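PDB 1TE5: glutamine amidotransferase type-2 domain-containing protein from Pseudomonas aeruginosa PAO1, which is of undetermined function but, as a predicted class-II glutamine amidotransferase of the Ntn family, probably releases ammonia from the side-chain amide of glutamine. Local coordinates for residues L5-S8 with D14-F17; P199-D204 with T208-A213; T226-L229 with N234-L237. All blocks are in the same frame, centred on the assembly; numbering follows the deposited sequence.

Contact 1. Residues L5-S8 with D14-F17; sequences LGMS and DIVF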
loop_
_atom_site.group_PDB
_atom_site.type_symbol
_atom_site.label_atom_id
_atom_site.label_comp_id
_atom_site.label_asym_id
_atom_site.label_seq_id
_atom_site.Cartn_x
_atom_site.Cartn_y
_atom_site.Cartn_z
ATOM N N LEU A 5 -9.122 -6.813 13.513
ATOM C CA LEU A 5 -8.836 -5.737 14.452
ATOM C C LEU A 5 -9.004 -4.361 13.813
ATOM O O LEU A 5 -8.257 -3.994 12.909
ATOM C CB LEU A 5 -7.411 -5.899 14.998
ATOM C CG LEU A 5 -6.838 -4.856 15.955
ATOM C CD1 LEU A 5 -7.759 -4.619 17.147
ATOM C CD2 LEU A 5 -5.479 -5.345 16.418
ATOM N N GLY A 6 -9.978 -3.602 14.299
ATOM C CA GLY A 6 -10.211 -2.279 13.768
ATOM C C GLY A 6 -10.264 -1.214 14.843
ATOM O O GLY A 6 -10.252 -1.501 16.044
ATOM N N MET A 7 -10.255 0.035 14.396
ATOM C CA MET A 7 -10.342 1.175 15.282
ATOM C C MET A 7 -10.877 2.376 14.526
ATOM O O MET A 7 -10.436 2.675 13.418
ATOM C CB MET A 7 -8.989 1.556 15.889
ATOM C CG MET A 7 -9.108 2.786 16.802
ATOM S SD MET A 7 -7.633 3.773 17.021
ATOM C CE MET A 7 -7.511 4.577 15.452
ATOM N N SER A 8 -11.817 3.064 15.161
ATOM C CA SER A 8 -12.418 4.271 14.622
ATOM C C SER A 8 -12.319 5.263 15.775
ATOM O O SER A 8 -12.726 4.948 16.895
ATOM C CB SER A 8 -13.876 4.002 14.255
ATOM O OG SER A 8 -14.517 5.176 13.810
ATOM N N ASP A 14 -2.653 7.213 18.954
ATOM C CA ASP A 14 -1.523 6.287 18.926
ATOM C C ASP A 14 -1.938 4.832 19.099
ATOM O O ASP A 14 -2.842 4.526 19.881
ATOM C CB ASP A 14 -0.530 6.640 20.031
ATOM C CG ASP A 14 0.182 7.943 19.780
ATOM O OD1 ASP A 14 0.794 8.089 18.696
ATOM O OD2 ASP A 14 0.137 8.817 20.673
ATOM N N ILE A 15 -1.260 3.950 18.367
ATOM C CA ILE A 15 -1.490 2.508 18.426
ATOM C C ILE A 15 -0.135 1.821 18.231
ATOM O O ILE A 15 0.420 1.844 17.130
ATOM C CB ILE A 15 -2.423 2.015 17.301
ATOM C CG1 ILE A 15 -3.718 2.805 17.286
ATOM C CG2 ILE A 15 -2.760 0.554 17.508
ATOM C CD1 ILE A 15 -4.703 2.293 16.276
ATOM N N VAL A 16 0.424 1.242 19.289
ATOM C CA VAL A 16 1.700 0.562 19.139
ATOM C C VAL A 16 1.524 -0.949 19.041
ATOM O O VAL A 16 0.909 -1.577 19.908
ATOM C CB VAL A 16 2.703 0.905 20.272
ATOM C CG1 VAL A 16 2.836 2.400 20.440
ATOM C CG2 VAL A 16 2.295 0.262 21.568
ATOM N N PHE A 17 1.951 -1.505 17.915
ATOM C CA PHE A 17 1.879 -2.938 17.731
ATOM C C PHE A 17 3.229 -3.487 18.122
ATOM O O PHE A 17 4.258 -2.971 17.684
ATOM C CB PHE A 17 1.598 -3.306 16.278
ATOM C CG PHE A 17 0.169 -3.157 15.888
ATOM C CD1 PHE A 17 -0.346 -1.901 15.573
ATOM C CD2 PHE A 17 -0.671 -4.269 15.831
ATOM C CE1 PHE A 17 -1.683 -1.751 15.204
ATOM C CE2 PHE A 17 -2.008 -4.131 15.463
ATOM C CZ PHE A 17 -2.517 -2.867 15.147
#
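Met7 and Ile15 reach toward each other tip to tip, and their meeting is the tighter of the two contacts between 5-8 and 14-17. The sulfur does the touching: SD of Met7 lies 3.4 Å from CD1 of Ile15, a close approach for apolar atoms. Met7 CE adds a second touch to the same Ile15 CD1 at 3.7 Å. Met7 stands with CG opposite its backbone nitrogen (chi1 179°) and stays extended at the next torsion, which carries SD to Ile15; the bend at chi3 (73°) lays CE beside the same CD1. Ile15 answers with its long branch, whose second torsion is extended (-176°), pushing CD1 out to the sulfur. A flexible, unbranched methionine suits this place because its end can fit itself to the stiffer isoleucine.

One pair further along, Leu5 and Phe17 approach from opposite directions. CD2 of Leu5 rests 3.8 Å from CE2 of Phe17, and the methyl meets the ring obliquely. A long, bulky phenylalanine suits a wide gap, and a branched leucine offers a methyl to meet it.

The backbones stand well apart, 9.5 Å between the CA atoms of Met7 and Ile15, and bond within different sheets, Gly6 with Ile224 and Val16 with Asp210. All four touching residues are buried, and Val74 of strand 73-80 joins both Met7 and Ile15. Leu5, Met7 and Ile15 point inward and the Phe17 ring reaches in, forming part of the core between the seven-stranded and four-stranded antiparallel sheets, consistent with the stacked beta layers of the Ntn fold.

Contact 2. Residues P199-D204 with T208-A213; sequences PARLKD and TVDFHA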
loop_
_atom_site.group_PDB
_atom_site.type_symbol
_atom_site.label_atom_id
_atom_site.label_comp_id
_atom_site.label_asym_id
_atom_site.label_seq_id
_atom_site.Cartn_x
_atom_site.Cartn_y
_atom_site.Cartn_z
ATOM N N PRO A 199 -4.196 4.769 29.677
ATOM C CA PRO A 199 -3.619 3.815 28.729
ATOM C C PRO A 199 -4.144 2.398 28.923
ATOM O O PRO A 199 -4.365 1.957 30.051
ATOM C CB PRO A 199 -2.119 3.915 29.021
ATOM C CG PRO A 199 -2.077 4.310 30.461
ATOM C CD PRO A 199 -3.147 5.360 30.522
ATOM N N ALA A 200 -4.368 1.700 27.819
ATOM C CA ALA A 200 -4.862 0.336 27.868
ATOM C C ALA A 200 -3.951 -0.535 27.034
ATOM O O ALA A 200 -3.348 -0.071 26.068
ATOM C CB ALA A 200 -6.286 0.267 27.333
ATOM N N ARG A 201 -3.822 -1.792 27.431
ATOM C CA ARG A 201 -2.986 -2.727 26.704
ATOM C C ARG A 201 -3.811 -3.902 26.256
ATOM O O ARG A 201 -4.338 -4.643 27.084
ATOM C CB ARG A 201 -1.827 -3.224 27.573
ATOM C CG ARG A 201 -1.199 -4.510 27.060
ATOM C CD ARG A 201 0.100 -4.824 27.753
ATOM N NE ARG A 201 1.202 -4.029 27.220
ATOM C CZ ARG A 201 2.450 -4.472 27.084
ATOM N NH1 ARG A 201 3.383 -3.672 26.589
ATOM N NH2 ARG A 201 2.768 -5.717 27.431
ATOM N N LEU A 202 -4.005 -4.048 24.943
ATOM C CA LEU A 202 -4.756 -5.163 24.442
ATOM C C LEU A 202 -3.685 -6.151 24.065
ATOM O O LEU A 202 -2.541 -5.820 23.758
ATOM C CB LEU A 202 -5.525 -4.795 23.188
ATOM C CG LEU A 202 -6.367 -3.546 23.142
ATOM C CD1 LEU A 202 -7.098 -3.565 21.818
ATOM C CD2 LEU A 202 -7.358 -3.477 24.320
ATOM N N LYS A 203 -4.029 -7.458 24.070
ATOM C CA LYS A 203 -3.048 -8.411 23.680
ATOM C C LYS A 203 -3.602 -9.814 23.313
ATOM O O LYS A 203 -4.701 -10.245 23.662
ATOM C CB LYS A 203 -1.929 -8.526 24.776
ATOM C CG LYS A 203 -2.183 -9.563 25.843
ATOM C CD LYS A 203 -3.340 -9.200 26.792
ATOM C CE LYS A 203 -3.522 -10.161 27.994
ATOM N NZ LYS A 203 -4.927 -10.591 28.294
ATOM N N ASP A 204 -2.803 -10.449 22.418
ATOM C CA ASP A 204 -3.027 -11.756 21.872
ATOM C C ASP A 204 -2.140 -12.642 22.727
ATOM O O ASP A 204 -1.903 -12.390 23.892
ATOM C CB ASP A 204 -2.570 -11.765 20.451
ATOM C CG ASP A 204 -3.295 -12.711 19.553
ATOM O OD1 ASP A 204 -3.208 -12.580 18.326
ATOM O OD2 ASP A 204 -3.992 -13.605 20.105
ATOM N N THR A 208 0.806 -7.490 21.142
ATOM C CA THR A 208 0.427 -6.486 22.127
ATOM C C THR A 208 0.191 -5.154 21.426
ATOM O O THR A 208 1.035 -4.686 20.670
ATOM C CB THR A 208 1.535 -6.279 23.189
ATOM O OG1 THR A 208 1.449 -7.297 24.196
ATOM C CG2 THR A 208 1.419 -4.915 23.840
ATOM N N VAL A 209 -0.974 -4.564 21.645
ATOM C CA VAL A 209 -1.274 -3.275 21.056
ATOM C C VAL A 209 -1.640 -2.334 22.186
ATOM O O VAL A 209 -2.635 -2.523 22.879
ATOM C CB VAL A 209 -2.375 -3.360 19.973
ATOM C CG1 VAL A 209 -3.442 -4.368 20.347
ATOM C CG2 VAL A 209 -2.977 -1.993 19.742
ATOM N N ASP A 210 -0.773 -1.362 22.419
ATOM C CA ASP A 210 -0.970 -0.406 23.492
ATOM C C ASP A 210 -1.623 0.875 23.039
ATOM O O ASP A 210 -1.343 1.380 21.950
ATOM C CB ASP A 210 0.360 -0.059 24.169
ATOM C CG ASP A 210 1.004 -1.253 24.831
ATOM O OD1 ASP A 210 1.931 -1.831 24.220
ATOM O OD2 ASP A 210 0.582 -1.610 25.954
ATOM N N PHE A 211 -2.452 1.412 23.927
ATOM C CA PHE A 211 -3.170 2.660 23.710
ATOM C C PHE A 211 -2.784 3.612 24.838
ATOM O O PHE A 211 -2.546 3.185 25.969
ATOM C CB PHE A 211 -4.677 2.413 23.708
ATOM C CG PHE A 211 -5.163 1.671 22.493
ATOM C CD1 PHE A 211 -5.239 0.288 22.489
ATOM C CD2 PHE A 211 -5.549 2.365 21.350
ATOM C CE1 PHE A 211 -5.699 -0.393 21.359
ATOM C CE2 PHE A 211 -6.010 1.691 20.218
ATOM C CZ PHE A 211 -6.086 0.310 20.222
ATOM N N HIS A 212 -2.664 4.895 24.512
ATOM C CA HIS A 212 -2.279 5.902 25.502
ATOM C C HIS A 212 -3.483 6.583 26.138
ATOM O O HIS A 212 -4.617 6.119 26.001
ATOM C CB HIS A 212 -1.358 6.955 24.865
ATOM C CG HIS A 212 -0.095 6.387 24.282
ATOM N ND1 HIS A 212 0.723 7.102 23.433
ATOM C CD2 HIS A 212 0.483 5.168 24.423
ATOM C CE1 HIS A 212 1.751 6.351 23.075
ATOM N NE2 HIS A 212 1.629 5.173 23.663
ATOM N N ALA A 213 -3.205 7.641 26.897
ATOM C CA ALA A 213 -4.242 8.429 27.559
ATOM C C ALA A 213 -4.897 9.342 26.519
ATOM O O ALA A 213 -4.462 9.383 25.368
ATOM C CB ALA A 213 -3.636 9.254 28.676
#
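Strands 200-203 and 208-211 run antiparallel, the axes of these short segments coming within 4.6 Å with their directions at 162°, and pair through Ala200 with Phe211 and Leu202 with Val209, each a hydrogen-bonded pair closed by two backbone bonds. The bond from Leu202 N to Val209 O is 2.9 Å long and nearly straight at the hydrogen.

On the face of Arg201, Lys203, Thr208 and Asp210 the contact is polar. Arg201 and Asp210 lie side by side, pointing the same way. NE of Arg201 gives a 2.8 Å hydrogen bond to the syn lone pair of Asp210 OD2, close to the guanidinium plane, and forms a salt bridge with it; the bond from NH1 to Asp210 OD1 is weak, consistent with the 42° between the two flat groups. A bend at the third torsion (-79°) of Arg201, after two extended ones, brings the guanidinium to the side chains of both Asp210 and Thr208. CG2 of Thr208 covers one guanidinium face, 3.4 Å from Arg201 CZ. Arginine suits this place because its long chain spans to Asp210 while its charge stays at the surface.

Ala200, Leu202, Val209 and Phe211 make the opposite face apolar. CD1 of Leu202 comes to the edge of the Phe211 ring, 3.5 Å from its CE1, while CB of Leu202 meets CG1 of Val209 at the same 3.5 Å. Val223 of strand 220-225 touches both Leu202 and Phe211, and Ile15 of strand 12-19 packs on Val209 and Phe211. Polar residues on one face and apolar ones on the other make this an amphipathic beta hairpin, its 200-203 strand lying at the margin of a four-stranded antiparallel sheet.

Contact 3. Residues T226-L229 with N234-L237; sequences TEPL and NWTL
Pro228 lies over one face of the Trp235 indole, and this is the tight part of the contact. CA of Pro228 sits 3.6 Å from the centroid of the six-membered ring of Trp235, only 6° off the ring normal, a CH-pi interaction over the face. CB of Pro228 continues the cover toward the five-membered ring, 3.7 Å from Trp235 CD2. With CG beside its backbone nitrogen (chi1 -83°) and the ring plane turned across the CA-CB-CG plane (chi2 98°), Trp235 offers a broad face to the proline. The backbone nitrogen of Leu229 also lies above the ring, 3.5 Å from Trp235 CZ2, offset toward the rim. Trp235 is buried, and Ile191 of strand 188-194 also packs on it.

Toward solvent the contact thins. Leu237 is exposed and crosses Pro228 at about a right angle, touching it through a single methyl: its CD2 is 3.8 Å from Pro228 CD.

A rigid proline suits the place because its ring cannot swing away, and a wide indole because it takes the CA-H over its six-membered ring with CB in apolar contact beside it. The chemistry implies a loop held against Trp235 and Leu237 by dispersion and CH-pi attraction, rather than by backbone bonds between the two segments.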
loop_
_atom_site.group_PDB
_atom_site.type_symbol
_atom_site.label_atom_id
_atom_site.label_comp_id
_atom_site.label_asym_id
_atom_site.label_seq_id
_atom_site.Cartn_x
_atom_site.Cartn_y
_atom_site.Cartn_z
ATOM N N THR A 226 -12.163 -9.658 16.878
ATOM C CA THR A 226 -12.944 -10.880 16.688
ATOM C C THR A 226 -13.554 -11.264 18.033
ATOM O O THR A 226 -14.640 -11.844 18.099
ATOM C CB THR A 226 -12.077 -12.036 16.129
ATOM O OG1 THR A 226 -11.844 -11.831 14.729
ATOM C CG2 THR A 226 -12.756 -13.382 16.332
ATOM N N GLU A 227 -12.840 -10.931 19.106
ATOM C CA GLU A 227 -13.294 -11.189 20.467
ATOM C C GLU A 227 -12.497 -10.308 21.418
ATOM O O GLU A 227 -11.366 -9.931 21.115
ATOM C CB GLU A 227 -13.143 -12.665 20.836
ATOM C CG GLU A 227 -11.718 -13.176 20.864
ATOM C CD GLU A 227 -11.638 -14.687 21.026
ATOM O OE1 GLU A 227 -10.523 -15.230 20.865
ATOM O OE2 GLU A 227 -12.679 -15.333 21.303
ATOM N N PRO A 228 -13.096 -9.938 22.560
ATOM C CA PRO A 228 -12.448 -9.089 23.561
ATOM C C PRO A 228 -10.977 -9.422 23.770
ATOM O O PRO A 228 -10.590 -10.591 23.814
ATOM C CB PRO A 228 -13.276 -9.361 24.813
ATOM C CG PRO A 228 -14.649 -9.491 24.255
ATOM C CD PRO A 228 -14.425 -10.372 23.035
ATOM N N LEU A 229 -10.157 -8.383 23.822
ATOM C CA LEU A 229 -8.727 -8.539 24.027
ATOM C C LEU A 229 -8.369 -8.080 25.441
ATOM O O LEU A 229 -7.268 -8.330 25.930
ATOM C CB LEU A 229 -7.961 -7.762 22.954
ATOM C CG LEU A 229 -8.277 -8.246 21.524
ATOM C CD1 LEU A 229 -7.794 -7.253 20.483
ATOM C CD2 LEU A 229 -7.680 -9.622 21.274
ATOM N N ASN A 234 -16.729 -2.917 28.919
ATOM C CA ASN A 234 -17.805 -2.391 28.102
ATOM C C ASN A 234 -17.778 -3.135 26.780
ATOM O O ASN A 234 -18.309 -2.656 25.777
ATOM C CB ASN A 234 -17.614 -0.897 27.852
ATOM C CG ASN A 234 -18.180 -0.051 28.960
ATOM O OD1 ASN A 234 -17.599 0.048 30.041
ATOM N ND2 ASN A 234 -19.332 0.564 28.703
ATOM N N TRP A 235 -17.108 -4.285 26.772
ATOM C CA TRP A 235 -17.026 -5.091 25.565
ATOM C C TRP A 235 -18.390 -5.634 25.197
ATOM O O TRP A 235 -18.943 -6.492 25.889
ATOM C CB TRP A 235 -16.030 -6.244 25.720
ATOM C CG TRP A 235 -14.599 -5.857 25.468
ATOM C CD1 TRP A 235 -13.661 -5.550 26.404
ATOM C CD2 TRP A 235 -13.944 -5.761 24.196
ATOM N NE1 TRP A 235 -12.460 -5.270 25.800
ATOM C CE2 TRP A 235 -12.603 -5.391 24.445
ATOM C CE3 TRP A 235 -14.356 -5.949 22.867
ATOM C CZ2 TRP A 235 -11.670 -5.209 23.417
ATOM C CZ3 TRP A 235 -13.426 -5.766 21.840
ATOM C CH2 TRP A 235 -12.100 -5.399 22.125
ATOM N N THR A 236 -18.940 -5.098 24.120
ATOM C CA THR A 236 -20.231 -5.521 23.620
ATOM C C THR A 236 -19.988 -6.610 22.576
ATOM O O THR A 236 -19.123 -6.466 21.708
ATOM C CB THR A 236 -20.973 -4.332 22.992
ATOM O OG1 THR A 236 -21.236 -3.349 24.002
ATOM C CG2 THR A 236 -22.275 -4.778 22.372
ATOM N N LEU A 237 -20.705 -7.725 22.695
ATOM C CA LEU A 237 -20.559 -8.819 21.746
ATOM C C LEU A 237 -21.620 -8.758 20.649
ATOM O O LEU A 237 -22.810 -8.573 20.921
ATOM C CB LEU A 237 -20.614 -10.169 22.466
ATOM C CG LEU A 237 -19.590 -10.416 23.586
ATOM C CD1 LEU A 237 -19.754 -11.817 24.152
ATOM C CD2 LEU A 237 -18.184 -10.234 23.068
#

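In the fold
The contacts follow one another in series along the chain, from 5-8 with 14-17, through the hairpin of strands 200-203 and 207-211, to 226-229 with 234-237. Contact 1 bridges two sheets: 5-8 lies in the seven-stranded one and 14-17 in the four-stranded one. Contact 2, its centre 9 Å from that of contact 1, shares the latter, where Val16 O and Asp210 N join neighbouring strands. Contact 3, about 15 Å from contact 1 and 14 Å from contact 2 between centres, pairs a loop with strand 236-238 of the seven-stranded sheet. Leu229 links all three, meeting Leu5 and Leu202. Leu229 and Asp204 also touch Cys2, the first modelled residue, by analogy with class-II amidotransferases probably the nucleophile.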